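Alpha-glucosidase ([Eubacterium] rectale, PDB 6PNR) is a family 31 glycoside hydrolase that probably releases sulfoquinovose from alpha-sulfoquinovosides, captured here with an aza-sugar inhibitor in its active site. Local coordinates at residues A655-F658 and E659-E663; A602-E606 and Q607-E611; P299-P302 and K303-E307; P232-P235 and D236-N240; N500-T503 and K504-L508. All coordinates share one frame; numbering follows the deposited sequence.

How the contacts relate
All five contacts are local, each joining residues a turn or so apart. Contacts 3, 4 and 5 belong to the TIM-barrel region, contact 2 lies in a loop of the C-terminal domain, and contact 1 is in the last helix of the chain. Contacts 2 and 5 touch: Glu-505 OE2 lies 2.7 Å from Asp-608 N, a probable hydrogen bond joining barrel and C-terminal domain, with centres 13 Å apart. Contact 4 stands about 22 Å, centre to centre, from both contact 1 and contact 3. Contact 5 approaches the inhibitor, the side chain of Arg-502 lying about 9 Å from it, consistent with a place behind the pocket residues, since it bonds weakly to His-523 O.

Contact 1: A655-F658 and E659-E663; sequences ADIF and EEIRE
Ala-655 O receives Glu-659 N at 3.0 Å and Phe-658 O receives Arg-662 N at 3.1 Å, the outer two of four successive i to i+4 backbone hydrogen bonds in this first part of an alpha helix. Between them, Asp-656 O pairs with Glu-660 N and Ile-657 O with Ile-661 N.

The apolar contacts centre on Ile-661. Its CG1 stands anti to the carbonyl carbon (chi1 -65°), and the extended branch carries CD1 back along the helix to 4.1 Å from Ile-657 CG2. The same CD1 approaches the Phe-658 ring at its edge, close to the ring plane, 4.4 Å from Phe-658 CD1. One methyl thus bridges the side chains three and four residues before it.

The acidic side chains also lean toward the start of the helix. Glu-659 CG reaches 3.2 Å from Ala-655 O, and the extended chain of Glu-660 passes Asp-656 O in the same way. Asp-656 OD2 and Glu-660 OE2 remain 5.2 Å apart, so these exposed carboxylates probably repel each other mildly.

Phe-658 and Ile-661 turn inward onto helix 538-568, against Leu-554, with Tyr-557 meeting the Phe-658 ring edge-to-face. Tyr-648 of strand 646-649 meets the same ring and lies against Ala-655 and Glu-659, which packs the terminal helix against both helix 538-568 and the C-terminal sheet.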
# COMPACT_ATOMS: atom_id res chain seq x y z
N ALA A 655 3.41 -18.67 -47.48
CA ALA A 655 3.52 -17.34 -48.08
C ALA A 655 2.44 -17.11 -49.13
O ALA A 655 2.08 -15.97 -49.39
CB ALA A 655 4.91 -17.15 -48.68
N ASP A 656 1.91 -18.18 -49.72
CA ASP A 656 0.85 -18.03 -50.71
C ASP A 656 -0.44 -17.52 -50.06
O ASP A 656 -1.16 -16.70 -50.65
CB ASP A 656 0.61 -19.35 -51.43
CG ASP A 656 0.27 -20.49 -50.48
OD1 ASP A 656 0.86 -20.54 -49.37
OD2 ASP A 656 -0.59 -21.33 -50.83
N ILE A 657 -0.77 -18.02 -48.86
CA ILE A 657 -1.93 -17.52 -48.13
C ILE A 657 -1.74 -16.05 -47.79
O ILE A 657 -2.65 -15.23 -47.98
CB ILE A 657 -2.15 -18.35 -46.85
CG1 ILE A 657 -2.58 -19.78 -47.18
CG2 ILE A 657 -3.16 -17.66 -45.95
CD1 ILE A 657 -3.80 -19.86 -48.04
N PHE A 658 -0.58 -15.71 -47.24
CA PHE A 658 -0.33 -14.33 -46.85
C PHE A 658 -0.39 -13.39 -48.05
O PHE A 658 -0.83 -12.24 -47.92
CB PHE A 658 1.01 -14.24 -46.14
CG PHE A 658 1.12 -15.16 -44.94
CD1 PHE A 658 0.03 -15.36 -44.10
CD2 PHE A 658 2.31 -15.82 -44.67
CE1 PHE A 658 0.14 -16.20 -43.01
CE2 PHE A 658 2.42 -16.65 -43.58
CZ PHE A 658 1.33 -16.85 -42.75
N GLU A 659 0.03 -13.85 -49.23
CA GLU A 659 -0.06 -13.02 -50.42
C GLU A 659 -1.51 -12.82 -50.85
O GLU A 659 -1.87 -11.74 -51.34
CB GLU A 659 0.75 -13.62 -51.56
CG GLU A 659 2.25 -13.47 -51.40
CD GLU A 659 3.04 -14.20 -52.48
OE1 GLU A 659 2.44 -14.62 -53.50
OE2 GLU A 659 4.27 -14.37 -52.29
N GLU A 660 -2.34 -13.86 -50.72
CA GLU A 660 -3.76 -13.70 -51.03
C GLU A 660 -4.40 -12.67 -50.11
O GLU A 660 -5.25 -11.88 -50.54
CB GLU A 660 -4.49 -15.03 -50.92
CG GLU A 660 -4.06 -16.07 -51.92
CD GLU A 660 -4.82 -17.38 -51.74
OE1 GLU A 660 -5.70 -17.44 -50.86
OE2 GLU A 660 -4.52 -18.35 -52.48
N ILE A 661 -4.00 -12.65 -48.83
CA ILE A 661 -4.52 -11.66 -47.89
C ILE A 661 -4.12 -10.25 -48.32
O ILE A 661 -4.94 -9.33 -48.34
CB ILE A 661 -4.06 -11.98 -46.46
CG1 ILE A 661 -4.65 -13.32 -45.99
CG2 ILE A 661 -4.40 -10.82 -45.50
CD1 ILE A 661 -4.03 -13.84 -44.71
N ARG A 662 -2.84 -10.06 -48.66
CA ARG A 662 -2.40 -8.75 -49.13
C ARG A 662 -3.16 -8.34 -50.38
O ARG A 662 -3.60 -7.19 -50.50
CB ARG A 662 -0.90 -8.71 -49.40
CG ARG A 662 -0.48 -7.34 -49.97
CD ARG A 662 1.03 -7.13 -50.04
NE ARG A 662 1.71 -8.17 -50.81
CZ ARG A 662 2.35 -9.20 -50.26
NH1 ARG A 662 2.38 -9.33 -48.94
NH2 ARG A 662 2.95 -10.11 -51.02
N GLU A 663 -3.32 -9.27 -51.32
CA GLU A 663 -4.04 -8.94 -52.55
C GLU A 663 -5.46 -8.50 -52.25
O GLU A 663 -5.94 -7.51 -52.80
CB GLU A 663 -4.04 -10.13 -53.49
CG GLU A 663 -4.56 -9.81 -54.88
CD GLU A 663 -3.54 -10.12 -55.95
OE1 GLU A 663 -3.00 -11.25 -55.95
OE2 GLU A 663 -3.25 -9.23 -56.78

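Contact 2: A602-E606 and Q607-E611; sequences APVYE and QDKHE. With SO4 (sulfate ion), chain G.
The loop between strands 599-601 and 611-616 turns back on itself here, and Val-604 and Glu-606 on its incoming arm meet Lys-609 on the outgoing one. Val-604 CG1, anti to the backbone N, rests 3.8 Å from Lys-609 CB. Glu-606 and Lys-609 run alongside each other and point the same way. The lysine chain bends at CB-CG (chi2 -62°) and brings its CE to 3.2 Å from Glu-606 OE1. Its NZ stays 4.0 Å from the same oxygen, too far for a salt bridge, although the opposite charges should still attract.

At the bend itself no direct hydrogen bond joins the two arms. A water takes that place: it donates to Glu-606 O at 2.8 Å and accepts from Lys-609 N at 3.1 Å, and so spans a four-residue turn in the C-terminal domain. Asp-608 has the left-handed backbone conformation that lets the chain reverse. On the outer side of the turn, Gln-607 NE2 donates to Asp-608 OD2 over 3.0 Å in a nearly straight bond (167°); Asp-608 OD2 lies near the amide plane of Gln-607, but is itself met from above the carboxylate plane.

Past the turn, one sulfate oxygen, O3, is gripped by two consecutive backbone amides, His-610 N at 2.5 Å and Glu-611 N at 2.8 Å; the first distance is unusually short, and its exact length is doubtful. The ion probably comes from the crystallisation liquor. His-610 ND1, in turn, is hydrogen-bonded to Glu-640, while Val-604 packs on Trp-612 of the following strand.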
# COMPACT_ATOMS: atom_id res chain seq x y z
N ALA A 602 2.78 -7.23 -33.85
CA ALA A 602 3.08 -6.14 -32.92
C ALA A 602 1.85 -5.24 -32.85
O ALA A 602 1.76 -4.24 -33.55
CB ALA A 602 4.30 -5.34 -33.38
N PRO A 603 0.87 -5.59 -32.01
CA PRO A 603 -0.41 -4.87 -32.04
C PRO A 603 -0.28 -3.41 -31.60
O PRO A 603 0.45 -3.08 -30.66
CB PRO A 603 -1.29 -5.66 -31.06
CG PRO A 603 -0.69 -7.04 -31.08
CD PRO A 603 0.80 -6.80 -31.18
N VAL A 604 -1.00 -2.53 -32.30
CA VAL A 604 -1.19 -1.17 -31.82
C VAL A 604 -2.04 -1.23 -30.56
O VAL A 604 -3.18 -1.69 -30.60
CB VAL A 604 -1.85 -0.29 -32.90
CG1 VAL A 604 -2.19 1.10 -32.32
CG2 VAL A 604 -0.93 -0.18 -34.12
N TYR A 605 -1.48 -0.78 -29.44
CA TYR A 605 -2.20 -0.81 -28.19
C TYR A 605 -2.44 0.60 -27.63
O TYR A 605 -2.75 0.74 -26.45
CB TYR A 605 -1.48 -1.69 -27.16
CG TYR A 605 -0.06 -1.28 -26.79
CD1 TYR A 605 0.17 -0.19 -25.94
CD2 TYR A 605 1.04 -2.00 -27.25
CE1 TYR A 605 1.47 0.18 -25.58
CE2 TYR A 605 2.34 -1.64 -26.89
CZ TYR A 605 2.55 -0.55 -26.06
OH TYR A 605 3.83 -0.20 -25.70
N GLU A 606 -2.32 1.63 -28.47
CA GLU A 606 -2.58 3.01 -28.05
C GLU A 606 -3.57 3.65 -29.02
O GLU A 606 -3.68 3.24 -30.18
CB GLU A 606 -1.29 3.85 -28.00
CG GLU A 606 -0.27 3.37 -26.98
CD GLU A 606 1.10 4.02 -27.18
OE1 GLU A 606 1.38 4.50 -28.29
OE2 GLU A 606 1.89 4.04 -26.22
N GLN A 607 -4.27 4.66 -28.54
CA GLN A 607 -5.25 5.36 -29.36
C GLN A 607 -4.58 6.40 -30.26
O GLN A 607 -3.44 6.82 -30.03
CB GLN A 607 -6.31 6.04 -28.49
CG GLN A 607 -5.79 7.23 -27.70
CD GLN A 607 -6.90 7.93 -26.94
OE1 GLN A 607 -7.48 7.38 -26.01
NE2 GLN A 607 -7.21 9.15 -27.35
N ASP A 608 -5.31 6.81 -31.30
CA ASP A 608 -4.89 7.92 -32.17
C ASP A 608 -3.57 7.63 -32.88
O ASP A 608 -2.74 8.52 -33.08
CB ASP A 608 -4.80 9.24 -31.40
CG ASP A 608 -6.14 9.70 -30.85
OD1 ASP A 608 -7.19 9.33 -31.43
OD2 ASP A 608 -6.14 10.43 -29.83
N LYS A 609 -3.37 6.38 -33.29
CA LYS A 609 -2.13 5.99 -33.96
C LYS A 609 -2.37 5.83 -35.45
O LYS A 609 -3.41 5.33 -35.88
CB LYS A 609 -1.57 4.69 -33.37
CG LYS A 609 -0.88 4.90 -32.05
CD LYS A 609 0.30 5.83 -32.28
CE LYS A 609 1.05 6.12 -31.01
NZ LYS A 609 2.26 6.91 -31.36
N HIS A 610 -1.39 6.27 -36.24
CA HIS A 610 -1.36 6.02 -37.67
C HIS A 610 -0.11 5.29 -38.12
O HIS A 610 -0.06 4.82 -39.26
CB HIS A 610 -1.50 7.34 -38.44
CG HIS A 610 -2.70 8.14 -38.04
ND1 HIS A 610 -3.91 8.05 -38.70
CD2 HIS A 610 -2.90 9.00 -37.01
CE1 HIS A 610 -4.79 8.84 -38.11
NE2 HIS A 610 -4.20 9.42 -37.08
N GLU A 611 0.89 5.19 -37.26
CA GLU A 611 2.08 4.40 -37.55
C GLU A 611 2.48 3.69 -36.26
O GLU A 611 1.97 4.01 -35.18
CB GLU A 611 3.21 5.27 -38.10
CG GLU A 611 3.90 6.12 -37.06
CD GLU A 611 4.76 7.22 -37.67
OE1 GLU A 611 4.51 7.58 -38.84
OE2 GLU A 611 5.67 7.72 -36.98
S SO4 G . 1.41 8.69 -35.33
O1 SO4 G . 2.86 8.55 -35.38
O2 SO4 G . 1.03 9.17 -33.99
O3 SO4 G . 0.77 7.40 -35.57
O4 SO4 G . 0.97 9.63 -36.37
O HOH W 1 -4.91 3.73 -32.63

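Contact 3: P299-P302 and K303-E307; sequences PDLP and KKIKE
Leu-301 and Ile-305, one helical turn apart, make the apolar contact. Leu-301 CG approaches Ile-305 CD1 to 3.8 Å, and Leu-301 CD1 lies 3.9 Å from Ile-305 CG1. With its CG anti to the backbone N (chi1 -179°), Leu-301 sends a methyl across the isoleucine branch. Replacing the leucine with alanine would probably leave Ile-305 CD1 without this neighbour and open a gap toward Phe-315, which both side chains touch.

The backbone bonds begin at once: Lys-304 N donates to Asp-300 O at 3.2 Å, Ile-305 N to Leu-301 O at 2.8 Å and Lys-306 N to Pro-302 O at 3.2 Å. Asp-300 occupies the N-cap with a left-handed backbone, yet its side chain makes no capping bond. Pro-302, which has no N-H to offer, costs no hydrogen bond in this first turn.

Of the lysines, Lys-304 folds back furthest. Bent at chi2 and chi4, it brings NZ to 3.7 Å from Pro-299 O, whose own hydrogen bond comes from Asn-250 of helix 250-262.

The arrangement is the start of helix 301-310, whose buried face lies against strand 314-319, the next strand of the parallel sheet, as in the beta-alpha units of a TIM barrel.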
# COMPACT_ATOMS: atom_id res chain seq x y z
N PRO A 299 -37.38 -19.18 -24.81
CA PRO A 299 -38.30 -20.33 -24.95
C PRO A 299 -37.91 -21.25 -26.10
O PRO A 299 -37.53 -20.80 -27.18
CB PRO A 299 -39.66 -19.67 -25.20
CG PRO A 299 -39.34 -18.33 -25.76
CD PRO A 299 -38.09 -17.90 -25.03
N ASP A 300 -38.00 -22.55 -25.84
CA ASP A 300 -37.68 -23.57 -26.83
C ASP A 300 -36.28 -23.39 -27.40
O ASP A 300 -36.03 -23.58 -28.59
CB ASP A 300 -38.73 -23.59 -27.94
CG ASP A 300 -40.10 -24.05 -27.44
OD1 ASP A 300 -40.21 -24.56 -26.30
OD2 ASP A 300 -41.08 -23.90 -28.20
N LEU A 301 -35.34 -23.01 -26.54
CA LEU A 301 -33.95 -22.87 -26.99
C LEU A 301 -33.42 -24.11 -27.70
O LEU A 301 -32.79 -23.96 -28.76
CB LEU A 301 -33.06 -22.50 -25.79
CG LEU A 301 -31.57 -22.29 -26.09
CD1 LEU A 301 -31.37 -21.24 -27.17
CD2 LEU A 301 -30.81 -21.91 -24.83
N PRO A 302 -33.67 -25.35 -27.23
CA PRO A 302 -33.13 -26.51 -27.96
C PRO A 302 -33.56 -26.56 -29.41
O PRO A 302 -32.77 -26.91 -30.30
CB PRO A 302 -33.67 -27.71 -27.16
CG PRO A 302 -33.87 -27.17 -25.76
CD PRO A 302 -34.38 -25.76 -26.00
N LYS A 303 -34.81 -26.19 -29.68
CA LYS A 303 -35.28 -26.11 -31.06
C LYS A 303 -34.51 -25.03 -31.84
O LYS A 303 -34.10 -25.26 -32.99
CB LYS A 303 -36.79 -25.82 -31.06
CG LYS A 303 -37.49 -26.13 -32.36
CD LYS A 303 -39.01 -25.95 -32.25
CE LYS A 303 -39.71 -26.33 -33.56
NZ LYS A 303 -41.20 -26.23 -33.50
N LYS A 304 -34.32 -23.86 -31.23
CA LYS A 304 -33.59 -22.78 -31.90
C LYS A 304 -32.16 -23.19 -32.21
O LYS A 304 -31.62 -22.86 -33.27
CB LYS A 304 -33.58 -21.52 -31.04
CG LYS A 304 -34.94 -20.94 -30.73
CD LYS A 304 -35.49 -20.20 -31.93
CE LYS A 304 -36.55 -19.19 -31.51
NZ LYS A 304 -37.67 -19.86 -30.80
N ILE A 305 -31.51 -23.89 -31.27
CA ILE A 305 -30.15 -24.36 -31.50
C ILE A 305 -30.09 -25.26 -32.73
O ILE A 305 -29.20 -25.13 -33.57
CB ILE A 305 -29.60 -25.05 -30.24
CG1 ILE A 305 -29.35 -24.00 -29.14
CG2 ILE A 305 -28.31 -25.80 -30.57
CD1 ILE A 305 -29.06 -24.59 -27.77
N LYS A 306 -31.06 -26.17 -32.86
CA LYS A 306 -31.08 -27.04 -34.04
C LYS A 306 -31.18 -26.22 -35.32
O LYS A 306 -30.47 -26.49 -36.30
CB LYS A 306 -32.24 -28.03 -33.96
CG LYS A 306 -32.09 -29.14 -32.92
CD LYS A 306 -33.38 -29.95 -32.82
CE LYS A 306 -33.22 -31.18 -31.93
NZ LYS A 306 -34.53 -31.87 -31.71
N GLU A 307 -32.04 -25.20 -35.32
CA GLU A 307 -32.23 -24.39 -36.52
C GLU A 307 -30.93 -23.71 -36.94
O GLU A 307 -30.55 -23.74 -38.12
CB GLU A 307 -33.32 -23.35 -36.30
CG GLU A 307 -34.66 -23.92 -35.92
CD GLU A 307 -35.67 -22.83 -35.59
OE1 GLU A 307 -35.37 -21.65 -35.87
OE2 GLU A 307 -36.76 -23.17 -35.06

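Contact 4: P232-P235 and D236-N240; sequences PKLP and DWVYN
Water 2 is held between Leu-234 and Tyr-239: it donates to Leu-234 O at 2.8 Å and pairs with Tyr-239 OH over the same 2.8 Å, lying at the edge of the tyrosine ring and in its plane. It bridges the start of a short 3-10 segment, residues 236-240, that leads into strand 242-245, the first strand of the parallel sheet in the TIM-barrel region. The turn opens with a direct i to i+3 bond from Val-238 N to Pro-235 O, 3.2 Å long.

Trp-237 packs back on Pro-235. With its CG set between the backbone N and the carbonyl carbon (chi1 55°), the indole swings beside the proline, whose CB sits over one face, 3.3 Å from Trp-237 NE1 and 3.6 Å from Trp-237 CD1. That NE1 bonds to Asp-435 O, and Lys-314 makes a cation-pi contact with the ring. Exchanging the indole for an alanine's methyl is likely to deprive Asp-435 O of this N-H, Lys-314 of its aromatic partner and Pro-235 CB of the face it rests on.

Leu-234 crosses the tyrosine at about a right angle, its CB 4.0 Å from Tyr-239 OH, while its side chain also touches Val-437 of strand 437-439. Tyr-239 packs against helix 538-568. Between the two aromatic residues, Val-238 divides its branches: CG1 lies over the rim of the same indole face as the proline, and CG2 stands 3.7 Å above the centre of the Tyr-239 ring.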
# COMPACT_ATOMS: atom_id res chain seq x y z
N PRO A 232 -6.15 -30.35 -26.31
CA PRO A 232 -6.57 -30.92 -27.60
C PRO A 232 -6.54 -29.85 -28.68
O PRO A 232 -6.44 -28.66 -28.41
CB PRO A 232 -8.00 -31.41 -27.34
CG PRO A 232 -8.28 -31.16 -25.89
CD PRO A 232 -7.29 -30.18 -25.39
N LYS A 233 -6.66 -30.30 -29.92
CA LYS A 233 -6.93 -29.37 -31.01
C LYS A 233 -8.29 -28.71 -30.80
O LYS A 233 -9.20 -29.29 -30.19
CB LYS A 233 -6.89 -30.10 -32.36
CG LYS A 233 -5.53 -30.74 -32.63
CD LYS A 233 -5.41 -31.28 -34.06
CE LYS A 233 -6.42 -32.38 -34.34
NZ LYS A 233 -6.37 -32.82 -35.78
N LEU A 234 -8.42 -27.48 -31.29
CA LEU A 234 -9.71 -26.81 -31.26
C LEU A 234 -10.65 -27.41 -32.31
O LEU A 234 -10.20 -27.86 -33.37
CB LEU A 234 -9.54 -25.31 -31.53
CG LEU A 234 -8.83 -24.49 -30.47
CD1 LEU A 234 -8.55 -23.10 -31.01
CD2 LEU A 234 -9.69 -24.40 -29.20
N PRO A 235 -11.96 -27.42 -32.04
CA PRO A 235 -12.91 -27.92 -33.04
C PRO A 235 -12.79 -27.17 -34.36
O PRO A 235 -12.56 -25.96 -34.38
CB PRO A 235 -14.28 -27.68 -32.39
CG PRO A 235 -14.00 -27.59 -30.92
CD PRO A 235 -12.63 -26.98 -30.80
N ASP A 236 -12.94 -27.90 -35.48
CA ASP A 236 -12.82 -27.26 -36.79
C ASP A 236 -13.78 -26.09 -36.96
O ASP A 236 -13.48 -25.15 -37.70
CB ASP A 236 -13.05 -28.28 -37.91
CG ASP A 236 -11.76 -28.87 -38.44
OD1 ASP A 236 -10.67 -28.33 -38.13
OD2 ASP A 236 -11.82 -29.89 -39.17
N TRP A 237 -14.95 -26.13 -36.31
CA TRP A 237 -15.93 -25.08 -36.58
C TRP A 237 -15.52 -23.71 -36.05
O TRP A 237 -16.09 -22.71 -36.50
CB TRP A 237 -17.31 -25.45 -36.02
CG TRP A 237 -17.37 -25.79 -34.55
CD1 TRP A 237 -17.38 -27.05 -34.01
CD2 TRP A 237 -17.45 -24.88 -33.44
NE1 TRP A 237 -17.46 -26.97 -32.64
CE2 TRP A 237 -17.50 -25.65 -32.27
CE3 TRP A 237 -17.48 -23.48 -33.33
CZ2 TRP A 237 -17.58 -25.09 -31.00
CZ3 TRP A 237 -17.56 -22.91 -32.07
CH2 TRP A 237 -17.61 -23.72 -30.92
N VAL A 238 -14.55 -23.62 -35.13
CA VAL A 238 -14.20 -22.29 -34.63
C VAL A 238 -13.62 -21.44 -35.75
O VAL A 238 -13.77 -20.21 -35.74
CB VAL A 238 -13.22 -22.33 -33.42
CG1 VAL A 238 -13.67 -23.30 -32.34
CG2 VAL A 238 -11.78 -22.60 -33.86
N TYR A 239 -13.00 -22.06 -36.75
CA TYR A 239 -12.36 -21.31 -37.83
C TYR A 239 -13.35 -20.80 -38.86
O TYR A 239 -12.92 -20.13 -39.81
CB TYR A 239 -11.29 -22.18 -38.53
CG TYR A 239 -10.27 -22.72 -37.54
CD1 TYR A 239 -9.24 -21.92 -37.06
CD2 TYR A 239 -10.36 -24.02 -37.07
CE1 TYR A 239 -8.32 -22.40 -36.14
CE2 TYR A 239 -9.44 -24.52 -36.15
CZ TYR A 239 -8.42 -23.72 -35.69
OH TYR A 239 -7.52 -24.23 -34.79
N ASN A 240 -14.64 -21.11 -38.72
CA ASN A 240 -15.66 -20.57 -39.62
C ASN A 240 -15.86 -19.06 -39.47
O ASN A 240 -16.56 -18.47 -40.30
CB ASN A 240 -17.01 -21.27 -39.40
CG ASN A 240 -16.99 -22.74 -39.81
OD1 ASN A 240 -16.16 -23.15 -40.61
ND2 ASN A 240 -17.92 -23.53 -39.27
O HOH W 2 -7.76 -26.96 -34.31

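Contact 5: N500-T503 and K504-L508; sequences NTRT and KELFL
Thr-503 caps the helix that starts just after it. Its OG1 accepts from Leu-506 N at 3.2 Å, with an N-H...O angle of 162°, and so caps one of the first-turn amides, which lie too early to have an i-4 carbonyl within the helix. The hydroxyl reaches it because OG1 sits between the backbone N and the carbonyl carbon (chi1 67°), which points it over the helix end. Its carbonyl begins the regular pattern: Phe-507 N donates to Thr-503 O at 3.1 Å. Leu-506 CB is tucked close, 3.5 Å from Thr-503 OG1.

A water pairs with Thr-503 OG1 at 2.7 Å and donates to Glu-505 OE1 at 3.0 Å, tying the capping hydroxyl to a carboxylate whose other oxygen bonds to Asp-608 N.

Arg-502 adds an apolar layer through its aliphatic part: its CG meets Leu-506 CD2 at 4.1 Å, the side chains crossing at about a right angle. Its buried guanidinium is held by backbone oxygens, with NE bonded to Gly-492 O, NH1 to Phe-532 O and NH2 to Gly-493 O; a weak bond reaches the carbonyl of His-523, a residue of the inhibitor pocket.

Lys-504 forms salt bridges with Asp-537 and Asp-539 around the start of helix 538-568, against which Phe-507 and Leu-508 pack at Thr-540, so the first turn of helix 504-514 is fastened against the start of that long helix.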
# COMPACT_ATOMS: atom_id res chain seq x y z
N ASN A 500 -15.38 5.10 -17.58
CA ASN A 500 -14.58 4.43 -18.60
C ASN A 500 -15.50 3.57 -19.46
O ASN A 500 -15.99 2.54 -19.00
CB ASN A 500 -13.49 3.59 -17.93
CG ASN A 500 -12.45 3.08 -18.89
OD1 ASN A 500 -12.16 3.72 -19.90
ND2 ASN A 500 -11.87 1.92 -18.58
N THR A 501 -15.75 4.00 -20.70
CA THR A 501 -16.64 3.27 -21.59
C THR A 501 -15.93 2.96 -22.90
O THR A 501 -15.04 3.71 -23.32
CB THR A 501 -17.95 4.06 -21.90
OG1 THR A 501 -17.64 5.35 -22.43
CG2 THR A 501 -18.82 4.21 -20.63
N ARG A 502 -16.32 1.85 -23.51
CA ARG A 502 -15.67 1.35 -24.71
C ARG A 502 -15.95 2.27 -25.89
O ARG A 502 -17.09 2.71 -26.09
CB ARG A 502 -16.18 -0.06 -25.03
CG ARG A 502 -15.56 -0.69 -26.28
CD ARG A 502 -16.35 -1.96 -26.67
NE ARG A 502 -16.26 -2.99 -25.63
CZ ARG A 502 -17.24 -3.85 -25.36
NH1 ARG A 502 -18.39 -3.79 -26.03
NH2 ARG A 502 -17.09 -4.78 -24.42
N THR A 503 -14.92 2.53 -26.69
CA THR A 503 -15.04 3.30 -27.93
C THR A 503 -14.93 2.40 -29.15
O THR A 503 -14.44 1.27 -29.08
CB THR A 503 -13.97 4.39 -28.03
OG1 THR A 503 -12.70 3.75 -28.19
CG2 THR A 503 -13.97 5.31 -26.79
N LYS A 504 -15.41 2.94 -30.28
CA LYS A 504 -15.28 2.26 -31.57
C LYS A 504 -13.83 1.93 -31.89
O LYS A 504 -13.50 0.81 -32.30
CB LYS A 504 -15.88 3.13 -32.68
CG LYS A 504 -15.57 2.65 -34.11
CD LYS A 504 -16.21 3.60 -35.15
CE LYS A 504 -15.80 3.25 -36.57
NZ LYS A 504 -16.70 3.88 -37.59
N GLU A 505 -12.94 2.91 -31.71
CA GLU A 505 -11.54 2.69 -32.07
C GLU A 505 -10.95 1.55 -31.25
O GLU A 505 -10.19 0.72 -31.77
CB GLU A 505 -10.74 3.98 -31.85
CG GLU A 505 -9.26 3.85 -32.26
CD GLU A 505 -8.39 4.96 -31.68
OE1 GLU A 505 -8.86 5.68 -30.78
OE2 GLU A 505 -7.22 5.09 -32.12
N LEU A 506 -11.29 1.49 -29.96
CA LEU A 506 -10.81 0.40 -29.11
C LEU A 506 -11.30 -0.95 -29.60
O LEU A 506 -10.54 -1.92 -29.67
CB LEU A 506 -11.25 0.62 -27.67
CG LEU A 506 -10.80 -0.60 -26.84
CD1 LEU A 506 -9.27 -0.59 -26.66
CD2 LEU A 506 -11.52 -0.67 -25.55
N PHE A 507 -12.60 -1.05 -29.92
CA PHE A 507 -13.11 -2.32 -30.41
C PHE A 507 -12.36 -2.75 -31.66
O PHE A 507 -11.98 -3.93 -31.79
CB PHE A 507 -14.61 -2.24 -30.69
CG PHE A 507 -15.17 -3.51 -31.30
CD1 PHE A 507 -15.08 -3.73 -32.68
CD2 PHE A 507 -15.72 -4.49 -30.51
CE1 PHE A 507 -15.55 -4.91 -33.25
CE2 PHE A 507 -16.20 -5.67 -31.07
CZ PHE A 507 -16.11 -5.88 -32.44
N LEU A 508 -12.13 -1.82 -32.59
CA LEU A 508 -11.50 -2.18 -33.85
C LEU A 508 -10.03 -2.54 -33.68
O LEU A 508 -9.55 -3.50 -34.30
CB LEU A 508 -11.66 -1.04 -34.86
CG LEU A 508 -13.10 -0.88 -35.36
CD1 LEU A 508 -13.24 0.41 -36.15
CD2 LEU A 508 -13.51 -2.09 -36.20
O HOH W 3 -10.69 5.47 -28.38